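Local coordinates for protein GDP-perosamine synthase (PDB 3BN1) that makes GDP-perosamine by transferring the amino group of L-glutamate to GDP-4-keto-6-deoxy-D-mannose with the help of pyridoxal 5'-phosphate, at residues E257-V260 against G261-E264. Numbering follows the deposited sequence.
Sequences ERVV and GWYE
Trp262 folds back along its own helix over the turn that holds Arg258 and Val259. Trp262 CB starts 3.3 Å from Val259 O. With CG anti to the carbonyl carbon and beside the backbone N (chi1 -78°), the indole swings toward the preceding turn. Trp262 CG then meets Arg258 O at 3.4 Å; this oxygen lies over one face of the ring, offset toward the rim, with CD2 nearly as close and CD1 and CE2 a little farther. Trp262 CE3 reaches Val259 CA at 3.7 Å, and CZ3 touches Val259 CG2, the two side chains running at about a right angle to each other. At the benzo end, Trp262 CZ2 passes 4.2 Å from Arg258 CG; the side chains lie side by side, the arginine bending at chi2 and chi3 to carry its guanidinium beyond the ring. Arg258 O also accepts a hydrogen bond from the backbone N of Trp262, which makes a weak i to i+3 bond to Val259 O as well. The turn is alpha-helix, part of helix 249-266 of this DegT/DnrJ/EryC1 aminotransferase: Gly261, Tyr263 and Glu264 N bond i to i+4 to Glu257, Val259 and Val260 O, respectively. Val259 serves both aromatic residues, since Val259 CG1, anti to the backbone N, rests 3.9 Å from Tyr263 CE2. Trp262 and Tyr263 both pack on Ile361 of helix 358-371, while Tyr263 OH bonds to Pro351 O and its ring stacks with Tyr290. The two glutamates find partners outside 257-264: Glu257 OE1 forms a salt bridge with Arg284 NH2, and Glu264 OE2 a hydrogen bond with Tyr290 OH.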
loop_
_atom_site.group_PDB
_atom_site.type_symbol
_atom_site.label_atom_id
_atom_site.label_comp_id
_atom_site.label_asym_id
_atom_site.label_seq_id
_atom_site.Cartn_x
_atom_site.Cartn_y
_atom_site.Cartn_z
ATOM N N GLU A 257 18.749 -12.247 21.024
ATOM C CA GLU A 257 20.062 -12.843 21.300
ATOM C C GLU A 257 19.998 -13.913 22.398
ATOM O O GLU A 257 20.625 -14.953 22.341
ATOM C CB GLU A 257 21.099 -11.813 21.698
ATOM C CG GLU A 257 22.247 -11.683 20.723
ATOM C CD GLU A 257 23.029 -10.362 20.905
ATOM O OE1 GLU A 257 23.876 -10.054 20.036
ATOM O OE2 GLU A 257 22.808 -9.615 21.897
ATOM N N ARG A 258 19.262 -13.608 23.447
ATOM C CA ARG A 258 19.148 -14.510 24.587
ATOM C C ARG A 258 18.536 -15.845 24.133
ATOM O O ARG A 258 19.019 -16.955 24.433
ATOM C CB ARG A 258 18.127 -13.823 25.496
ATOM C CG ARG A 258 18.461 -13.804 26.953
ATOM C CD ARG A 258 18.377 -12.372 27.449
ATOM N NE ARG A 258 17.118 -11.746 27.072
ATOM C CZ ARG A 258 16.933 -10.431 26.956
ATOM N NH1 ARG A 258 17.944 -9.571 27.136
ATOM N NH2 ARG A 258 15.745 -9.947 26.616
ATOM N N VAL A 259 17.456 -15.691 23.365
ATOM C CA VAL A 259 16.703 -16.814 22.857
ATOM C C VAL A 259 17.597 -17.670 21.991
ATOM O O VAL A 259 17.657 -18.907 22.136
ATOM C CB VAL A 259 15.504 -16.346 22.017
ATOM C CG1 VAL A 259 15.048 -17.511 21.002
ATOM C CG2 VAL A 259 14.378 -15.918 22.971
ATOM N N VAL A 260 18.326 -16.988 21.115
ATOM C CA VAL A 260 19.248 -17.657 20.219
ATOM C C VAL A 260 20.301 -18.379 21.054
ATOM O O VAL A 260 20.750 -19.490 20.745
ATOM C CB VAL A 260 20.004 -16.585 19.334
ATOM C CG1 VAL A 260 21.164 -17.275 18.603
ATOM C CG2 VAL A 260 19.085 -16.037 18.295
ATOM N N GLY A 261 20.710 -17.721 22.133
ATOM C CA GLY A 261 21.718 -18.359 22.969
ATOM C C GLY A 261 21.247 -19.646 23.620
ATOM O O GLY A 261 22.003 -20.614 23.790
ATOM N N TRP A 262 19.967 -19.675 23.936
ATOM C CA TRP A 262 19.356 -20.842 24.562
ATOM C C TRP A 262 19.379 -21.992 23.569
ATOM O O TRP A 262 19.726 -23.121 23.914
ATOM C CB TRP A 262 17.948 -20.477 24.993
ATOM C CG TRP A 262 17.978 -19.689 26.219
ATOM C CD1 TRP A 262 18.937 -19.747 27.206
ATOM C CD2 TRP A 262 17.002 -18.712 26.637
ATOM N NE1 TRP A 262 18.635 -18.816 28.186
ATOM C CE2 TRP A 262 17.460 -18.173 27.870
ATOM C CE3 TRP A 262 15.786 -18.245 26.094
ATOM C CZ2 TRP A 262 16.709 -17.225 28.611
ATOM C CZ3 TRP A 262 15.046 -17.280 26.828
ATOM C CH2 TRP A 262 15.535 -16.772 28.071
ATOM N N TYR A 263 19.065 -21.665 22.315
ATOM C CA TYR A 263 19.111 -22.636 21.214
ATOM C C TYR A 263 20.499 -23.227 21.051
ATOM O O TYR A 263 20.620 -24.448 20.907
ATOM C CB TYR A 263 18.626 -22.027 19.882
ATOM C CG TYR A 263 17.118 -22.049 19.612
ATOM C CD1 TYR A 263 16.380 -23.219 19.675
ATOM C CD2 TYR A 263 16.449 -20.898 19.266
ATOM C CE1 TYR A 263 15.000 -23.221 19.434
ATOM C CE2 TYR A 263 15.070 -20.869 19.031
ATOM C CZ TYR A 263 14.334 -22.026 19.089
ATOM O OH TYR A 263 12.965 -22.032 18.801
ATOM N N GLU A 264 21.520 -22.377 21.101
ATOM C CA GLU A 264 22.915 -22.778 20.861
ATOM C C GLU A 264 23.374 -23.755 21.911
ATOM O O GLU A 264 24.077 -24.705 21.622
ATOM C CB GLU A 264 23.844 -21.558 20.779
ATOM C CG GLU A 264 23.903 -20.973 19.367
ATOM C CD GLU A 264 24.337 -22.002 18.319
ATOM O OE1 GLU A 264 25.378 -22.661 18.568
ATOM O OE2 GLU A 264 23.647 -22.158 17.268
#